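PDB 4GQV: CBS domain-containing protein CBSX1, chloroplastic from Arabidopsis thaliana, which probably regulates thioredoxins in the chloroplast through its pair of CBS domains, a module that in many relatives senses adenosine-containing ligands. Local coordinates for residues A122-E127 and R131-V136; T24-A29 and Y57-L62; E15-V20 and E46-V51. All coordinates share one frame; numbering follows the deposited sequence.

Contact 1. Residues A122-E127 and R131-V136; sequences AKILLE and RRLPVV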
# COMPACT_ATOMS: atom_id res chain seq x y z
N ALA A 122 -5.75 -5.64 -16.17
CA ALA A 122 -5.48 -6.73 -15.26
C ALA A 122 -4.16 -7.37 -15.59
O ALA A 122 -3.38 -7.61 -14.70
CB ALA A 122 -6.60 -7.74 -15.31
N LYS A 123 -3.90 -7.60 -16.87
CA LYS A 123 -2.59 -8.11 -17.30
C LYS A 123 -1.47 -7.21 -16.78
O LYS A 123 -0.53 -7.70 -16.14
CB LYS A 123 -2.50 -8.21 -18.83
CG LYS A 123 -3.33 -9.32 -19.43
CD LYS A 123 -4.06 -8.83 -20.66
CE LYS A 123 -4.85 -9.93 -21.32
NZ LYS A 123 -5.74 -9.35 -22.39
N ILE A 124 -1.56 -5.91 -17.02
CA ILE A 124 -0.48 -5.04 -16.55
C ILE A 124 -0.31 -5.14 -15.04
O ILE A 124 0.77 -5.44 -14.54
CB ILE A 124 -0.71 -3.56 -16.91
CG1 ILE A 124 -0.79 -3.39 -18.42
CG2 ILE A 124 0.41 -2.73 -16.33
CD1 ILE A 124 0.40 -3.96 -19.13
N LEU A 125 -1.39 -4.90 -14.32
CA LEU A 125 -1.36 -4.98 -12.88
C LEU A 125 -0.75 -6.29 -12.39
O LEU A 125 0.04 -6.30 -11.45
CB LEU A 125 -2.76 -4.81 -12.29
CG LEU A 125 -3.25 -3.39 -12.00
CD1 LEU A 125 -2.09 -2.40 -11.82
CD2 LEU A 125 -4.24 -2.90 -13.06
N LEU A 126 -1.08 -7.38 -13.06
CA LEU A 126 -0.70 -8.70 -12.56
C LEU A 126 0.64 -9.22 -13.07
O LEU A 126 1.08 -10.27 -12.66
CB LEU A 126 -1.82 -9.72 -12.85
CG LEU A 126 -3.19 -9.43 -12.22
CD1 LEU A 126 -4.28 -10.27 -12.89
CD2 LEU A 126 -3.16 -9.66 -10.71
N GLU A 127 1.29 -8.48 -13.97
CA GLU A 127 2.56 -8.93 -14.53
C GLU A 127 3.69 -7.92 -14.34
O GLU A 127 4.76 -8.05 -14.94
CB GLU A 127 2.40 -9.20 -16.03
CG GLU A 127 1.78 -10.53 -16.41
CD GLU A 127 1.62 -10.65 -17.92
OE1 GLU A 127 1.42 -11.78 -18.43
OE2 GLU A 127 1.71 -9.59 -18.60
N ARG A 131 0.95 -1.39 -9.10
CA ARG A 131 -0.19 -1.75 -8.26
C ARG A 131 -1.35 -0.81 -8.55
O ARG A 131 -2.48 -1.08 -8.17
CB ARG A 131 0.18 -1.64 -6.79
CG ARG A 131 0.84 -2.86 -6.21
CD ARG A 131 0.21 -3.18 -4.88
NE ARG A 131 0.68 -4.45 -4.34
CZ ARG A 131 1.70 -4.57 -3.50
NH1 ARG A 131 2.36 -3.50 -3.09
NH2 ARG A 131 2.06 -5.76 -3.06
N ARG A 132 -1.05 0.29 -9.22
CA ARG A 132 -2.03 1.32 -9.53
C ARG A 132 -1.85 1.66 -11.01
O ARG A 132 -0.79 1.39 -11.56
CB ARG A 132 -1.80 2.56 -8.64
CG ARG A 132 -1.69 2.20 -7.13
CD ARG A 132 -1.47 3.41 -6.22
NE ARG A 132 -0.28 3.28 -5.37
CZ ARG A 132 0.43 4.32 -4.93
NH1 ARG A 132 0.09 5.55 -5.27
NH2 ARG A 132 1.50 4.13 -4.16
N LEU A 133 -2.89 2.19 -11.64
CA LEU A 133 -2.80 2.81 -12.96
C LEU A 133 -3.82 3.93 -13.01
O LEU A 133 -4.97 3.71 -12.71
CB LEU A 133 -3.09 1.84 -14.10
CG LEU A 133 -2.09 0.71 -14.36
CD1 LEU A 133 -2.59 -0.20 -15.49
CD2 LEU A 133 -0.69 1.24 -14.65
N PRO A 134 -3.39 5.13 -13.38
CA PRO A 134 -4.37 6.21 -13.50
C PRO A 134 -5.28 6.00 -14.71
O PRO A 134 -4.86 5.48 -15.75
CB PRO A 134 -3.50 7.46 -13.68
CG PRO A 134 -2.16 6.97 -14.12
CD PRO A 134 -2.00 5.58 -13.59
N VAL A 135 -6.54 6.40 -14.55
CA VAL A 135 -7.52 6.35 -15.61
C VAL A 135 -7.85 7.76 -16.00
O VAL A 135 -8.19 8.59 -15.16
CB VAL A 135 -8.82 5.68 -15.16
CG1 VAL A 135 -9.71 5.38 -16.39
CG2 VAL A 135 -8.53 4.41 -14.33
N VAL A 136 -7.71 8.06 -17.28
CA VAL A 136 -7.99 9.40 -17.76
C VAL A 136 -8.96 9.35 -18.96
O VAL A 136 -9.17 8.31 -19.57
CB VAL A 136 -6.71 10.09 -18.23
CG1 VAL A 136 -5.60 9.96 -17.20
CG2 VAL A 136 -6.27 9.51 -19.55

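Contact 2. Residues T24-A29 and Y57-L62; sequences TTVDEA and YDLLAL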
# COMPACT_ATOMS: atom_id res chain seq x y z
N THR A 24 1.55 21.37 -4.43
CA THR A 24 1.47 20.80 -3.09
C THR A 24 2.88 20.66 -2.52
O THR A 24 3.80 20.28 -3.24
CB THR A 24 0.73 19.48 -3.12
OG1 THR A 24 -0.58 19.70 -3.66
CG2 THR A 24 0.60 18.87 -1.73
N THR A 25 3.06 21.03 -1.24
CA THR A 25 4.35 20.89 -0.55
C THR A 25 4.53 19.46 -0.08
O THR A 25 3.55 18.76 0.18
CB THR A 25 4.45 21.80 0.71
OG1 THR A 25 3.57 21.31 1.73
CG2 THR A 25 4.11 23.24 0.41
N VAL A 26 5.79 19.06 0.08
CA VAL A 26 6.14 17.71 0.53
C VAL A 26 5.47 17.39 1.86
O VAL A 26 5.11 16.25 2.12
CB VAL A 26 7.68 17.52 0.62
CG1 VAL A 26 8.05 16.25 1.35
CG2 VAL A 26 8.31 17.53 -0.77
N ASP A 27 5.28 18.42 2.68
CA ASP A 27 4.68 18.23 4.00
C ASP A 27 3.17 18.04 3.90
O ASP A 27 2.56 17.27 4.66
CB ASP A 27 5.02 19.41 4.93
CG ASP A 27 6.52 19.60 5.11
OD1 ASP A 27 7.27 18.58 5.10
OD2 ASP A 27 6.96 20.76 5.27
N GLU A 28 2.55 18.75 2.96
CA GLU A 28 1.13 18.56 2.70
C GLU A 28 0.89 17.14 2.20
O GLU A 28 -0.08 16.49 2.58
CB GLU A 28 0.63 19.52 1.64
CG GLU A 28 0.52 20.97 2.03
CD GLU A 28 -0.20 21.77 0.96
OE1 GLU A 28 0.47 22.54 0.25
OE2 GLU A 28 -1.42 21.59 0.82
N ALA A 29 1.80 16.66 1.35
CA ALA A 29 1.65 15.35 0.74
C ALA A 29 1.89 14.26 1.79
O ALA A 29 1.14 13.29 1.87
CB ALA A 29 2.60 15.20 -0.43
N TYR A 57 8.44 7.05 -1.34
CA TYR A 57 9.85 6.95 -1.73
C TYR A 57 10.36 8.24 -2.38
O TYR A 57 11.50 8.66 -2.15
CB TYR A 57 10.05 5.75 -2.67
CG TYR A 57 11.43 5.64 -3.30
CD1 TYR A 57 12.43 4.88 -2.69
CD2 TYR A 57 11.73 6.26 -4.51
CE1 TYR A 57 13.70 4.76 -3.27
CE2 TYR A 57 12.99 6.15 -5.09
CZ TYR A 57 13.97 5.40 -4.47
OH TYR A 57 15.22 5.30 -5.05
N ASP A 58 9.51 8.86 -3.20
CA ASP A 58 9.86 10.11 -3.85
C ASP A 58 9.86 11.25 -2.86
O ASP A 58 10.76 12.08 -2.84
CB ASP A 58 8.89 10.42 -4.98
CG ASP A 58 8.91 9.38 -6.06
OD1 ASP A 58 9.85 9.41 -6.87
OD2 ASP A 58 7.99 8.53 -6.08
N LEU A 59 8.84 11.27 -2.01
CA LEU A 59 8.68 12.31 -0.99
C LEU A 59 9.87 12.35 -0.03
O LEU A 59 10.39 13.43 0.26
CB LEU A 59 7.38 12.10 -0.21
CG LEU A 59 6.17 12.89 -0.70
CD1 LEU A 59 6.34 13.31 -2.15
CD2 LEU A 59 4.89 12.07 -0.53
N LEU A 60 10.28 11.19 0.47
CA LEU A 60 11.35 11.16 1.42
C LEU A 60 12.74 11.05 0.81
O LEU A 60 13.64 10.55 1.44
CB LEU A 60 11.09 10.05 2.39
CG LEU A 60 9.75 10.15 3.09
CD1 LEU A 60 9.16 8.77 3.23
CD2 LEU A 60 9.94 10.75 4.46
N ALA A 61 12.88 11.46 -0.45
CA ALA A 61 14.14 11.35 -1.18
C ALA A 61 14.97 10.14 -0.81
O ALA A 61 16.05 10.28 -0.30
CB ALA A 61 14.98 12.59 -1.05
N LEU A 62 14.48 8.96 -1.11
CA LEU A 62 15.11 7.75 -0.65
C LEU A 62 15.97 7.09 -1.68
O LEU A 62 15.83 7.34 -2.86
CB LEU A 62 14.05 6.76 -0.18
CG LEU A 62 13.15 7.34 0.89
CD1 LEU A 62 11.76 6.76 0.87
CD2 LEU A 62 13.81 7.20 2.25

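Contact 3. Residues E15-V20 and E46-V51; sequences EDLHVV and EDWKLV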
# COMPACT_ATOMS: atom_id res chain seq x y z
N GLU A 15 -14.61 10.54 -7.21
CA GLU A 15 -15.11 11.01 -5.92
C GLU A 15 -14.22 10.57 -4.77
O GLU A 15 -13.86 11.38 -3.91
CB GLU A 15 -16.55 10.53 -5.68
CG GLU A 15 -17.61 11.22 -6.54
CD GLU A 15 -17.48 10.91 -8.02
OE1 GLU A 15 -16.71 9.99 -8.38
OE2 GLU A 15 -18.15 11.58 -8.83
N ASP A 16 -13.86 9.29 -4.77
CA ASP A 16 -13.11 8.68 -3.68
C ASP A 16 -11.61 8.72 -3.92
O ASP A 16 -10.85 7.92 -3.36
CB ASP A 16 -13.56 7.23 -3.50
CG ASP A 16 -15.06 7.07 -3.63
OD1 ASP A 16 -15.63 6.21 -2.94
OD2 ASP A 16 -15.67 7.82 -4.43
N LEU A 17 -11.17 9.66 -4.76
CA LEU A 17 -9.74 9.80 -5.07
C LEU A 17 -8.99 10.66 -4.06
O LEU A 17 -9.59 11.44 -3.32
CB LEU A 17 -9.55 10.40 -6.47
CG LEU A 17 -9.36 9.45 -7.64
CD1 LEU A 17 -8.97 10.23 -8.88
CD2 LEU A 17 -8.33 8.40 -7.32
N HIS A 18 -7.67 10.50 -4.03
CA HIS A 18 -6.78 11.46 -3.37
C HIS A 18 -5.71 11.88 -4.36
O HIS A 18 -4.96 11.06 -4.86
CB HIS A 18 -6.18 10.89 -2.07
CG HIS A 18 -7.20 10.47 -1.06
ND1 HIS A 18 -7.31 9.18 -0.59
CD2 HIS A 18 -8.20 11.17 -0.46
CE1 HIS A 18 -8.32 9.10 0.26
NE2 HIS A 18 -8.88 10.30 0.35
N VAL A 19 -5.67 13.18 -4.64
CA VAL A 19 -4.78 13.75 -5.63
C VAL A 19 -3.92 14.81 -4.98
O VAL A 19 -4.18 15.24 -3.86
CB VAL A 19 -5.60 14.43 -6.75
CG1 VAL A 19 -6.35 13.39 -7.55
CG2 VAL A 19 -6.55 15.44 -6.18
N VAL A 20 -2.88 15.25 -5.68
CA VAL A 20 -2.14 16.42 -5.24
C VAL A 20 -1.83 17.23 -6.46
O VAL A 20 -2.05 16.76 -7.57
CB VAL A 20 -0.80 16.08 -4.48
CG1 VAL A 20 -1.05 15.47 -3.10
CG2 VAL A 20 0.15 15.22 -5.31
N GLU A 46 -4.15 22.31 -12.80
CA GLU A 46 -5.38 23.00 -12.40
C GLU A 46 -6.57 22.55 -13.23
O GLU A 46 -7.71 22.63 -12.80
CB GLU A 46 -5.23 24.53 -12.49
CG GLU A 46 -3.99 25.08 -11.81
CD GLU A 46 -3.94 24.72 -10.34
OE1 GLU A 46 -5.02 24.58 -9.72
OE2 GLU A 46 -2.82 24.58 -9.80
N ASP A 47 -6.27 22.05 -14.42
CA ASP A 47 -7.28 21.60 -15.35
C ASP A 47 -7.66 20.15 -15.08
O ASP A 47 -8.35 19.53 -15.88
CB ASP A 47 -6.78 21.77 -16.79
CG ASP A 47 -6.59 23.24 -17.18
OD1 ASP A 47 -5.45 23.63 -17.52
OD2 ASP A 47 -7.57 24.00 -17.14
N TRP A 48 -7.22 19.62 -13.95
CA TRP A 48 -7.41 18.20 -13.59
C TRP A 48 -6.80 17.23 -14.61
O TRP A 48 -7.19 16.08 -14.69
CB TRP A 48 -8.89 17.88 -13.35
CG TRP A 48 -9.25 17.80 -11.91
CD1 TRP A 48 -9.50 18.85 -11.06
CD2 TRP A 48 -9.40 16.61 -11.12
NE1 TRP A 48 -9.79 18.38 -9.80
CE2 TRP A 48 -9.75 17.01 -9.82
CE3 TRP A 48 -9.28 15.25 -11.40
CZ2 TRP A 48 -9.98 16.10 -8.79
CZ3 TRP A 48 -9.51 14.34 -10.38
CH2 TRP A 48 -9.84 14.77 -9.08
N LYS A 49 -5.84 17.73 -15.39
CA LYS A 49 -5.07 16.88 -16.28
C LYS A 49 -4.03 16.15 -15.47
O LYS A 49 -3.52 16.66 -14.46
CB LYS A 49 -4.38 17.71 -17.36
CG LYS A 49 -5.34 18.40 -18.28
CD LYS A 49 -4.76 18.59 -19.67
CE LYS A 49 -5.87 18.95 -20.65
NZ LYS A 49 -7.15 18.36 -20.17
N LEU A 50 -3.68 14.95 -15.94
CA LEU A 50 -2.70 14.13 -15.26
C LEU A 50 -1.31 14.52 -15.72
O LEU A 50 -0.97 14.40 -16.90
CB LEU A 50 -2.99 12.64 -15.50
CG LEU A 50 -2.03 11.67 -14.80
CD1 LEU A 50 -2.19 11.71 -13.26
CD2 LEU A 50 -2.22 10.28 -15.34
N VAL A 51 -0.50 15.00 -14.78
CA VAL A 51 0.86 15.39 -15.11
C VAL A 51 1.89 14.54 -14.37
O VAL A 51 3.08 14.54 -14.71
CB VAL A 51 1.13 16.92 -14.85
CG1 VAL A 51 0.29 17.80 -15.76
CG2 VAL A 51 0.90 17.27 -13.38

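Contact 1. Residues A122-E127 and R131-V136
Leu125 and Leu133 lie alongside each other, pointing opposite ways, where helix 118-127 packs over the chain running into strand 134-136. They meet at two places: Leu125 CD2 lies 4.0 Å from Leu133 CD1, and Leu125 CD1 sits at the same separation from the branch carbon Leu133 CG. Leu125 CD1 also lies against the backbone, 3.7 Å from the carbonyl carbon of Arg131, so one forked side chain covers both a neighbouring leucine and a peptide group. Leu133 reaches the helix with its CG anti to its own carbonyl carbon (chi1 -68°). Ile124 comes in roughly perpendicular to it and offers the branch methyl, with Ile124 CG2 4.0 Å from Leu133 CD1; a chi1 of -60° sets CG1 beside the backbone N and CG2 anti to it, and the longer CG1 arm leads away from segment 131-136. Branched aliphatic residues suit this layer, since the contact across it is apolar packing, with no hydrogen bond. The side chains of Arg131 and Arg132 set out away from the helix: Arg131 NE forms a salt bridge with Asp56 OD2 of the second subunit, and Arg132 NH2 is hydrogen-bonded to Thr39 O. Leu125 also touches Val151 of helix 148-156. A helix returning through a short turn to a strand, with aliphatic side chains packed between them, is characteristic of the alpha-beta core of a CBS domain, here the second of the pair.

Contact 2. Residues T24-A29 and Y57-L62
Leu59, the last helical residue of the short helix 56-59, points its side chain at the first turn of helix 26-36 and meets Val26 and Ala29. The close part is small and made by aliphatic side chains, with no hydrogen bond across it. Leu59 CD2 approaches Ala29 CB at 3.9 Å, alanine presenting only a methyl to the leucine. The closest CA atoms are those of Val26 and Leu59, 6.2 Å apart. Val26 adds its CG1 methyl, which is anti to the backbone N (chi1 168°) and rests 3.8 Å from the carbonyl oxygen of Leu59.

Away from this patch the segments turn to polar and capping work. Thr25 is the N-cap of helix 26-36: its OG1 accepts from Glu28 N at 3.0 Å, and the weak return bond from Thr25 N to Glu28 OE1 completes a capping box; Asp27 and Glu28 are exposed to solvent. The partner helix stops in a Schellman motif, in which Leu62 N bonds to Tyr57 O and Ala61 N to Asp58 O; Ala61 takes the positive phi (33°) this ending requires.

Leu60 packs on Val152 and Leu62 on Leu126, both of the second subunit. Within the chain, helix 101-104 lies against the same corner, touching Val26 through Leu104 and Ala29 through Val101, while helix 56-59 follows directly from strand 50-55.

Contact 3. Residues E15-V20 and E46-V51
Trp48 and Val19 mark the closest approach, in the first CBS domain of the pair, of a hairpin turn and a loop that is extended from Leu17 on; their CA atoms are 9.5 Å apart. Segment 15-20 is the loop, between strand 12-13 and helix 26-36; segment 46-51 holds the turn that joins strands 40-44 and 50-55 into a beta hairpin. Trp48 has positive phi (59°), a left-handed backbone conformation that lets the chain reverse here, and Asp45 braces the turn by accepting from the backbone N of both Asp47 and Lys49 through OD2. No hydrogen bond spans the two segments, so side chains alone close the distance.

The indole does most of the spanning. Tryptophan suits the place by its reach: the length of the ring system carries its six-membered end over to the aliphatic residues of the loop. Leu17 and Val19 both direct their side chains toward it, alternating with His18, which turns away as expected for an extended chain. Val19 stands roughly perpendicular to the tryptophan side chain, its CG1 held anti to the carbonyl carbon (chi1 -67°). Lys14 also makes a cation-pi contact with the indole, and Leu17 and Val19 both pack on Leu142 of strand 142-145, so the aliphatic pair also joins this loop to the second CBS motif. The indole is touched at its six-membered end: Leu17 CD1 lies at the ring edge, near its plane, 4.4 Å from Trp48 CZ3, while Val19 CG1 comes in obliquely, 4.1 Å from Trp48 CH2.

Overall arrangement
Contacts 2 and 3 belong to the first CBS motif and contact 1 to the second. Contacts 1 and 2 lie on opposite sides of the chain's centre, their own centres about 23 Å apart and their nearest atoms about 8 Å apart, yet both touch the second subunit, where Leu62 of one chain packs on Leu126 of the other. Contact 3 lies about 17 Å, centre to centre, from each of the others. It meets contact 1 directly, with Leu50 CD2 3.5 Å from Pro134 CB, a junction between the two motifs. With contact 2 it shares only chain continuity: strand 50-55 runs straight into helix 56-59, and their segments alternate along the sequence.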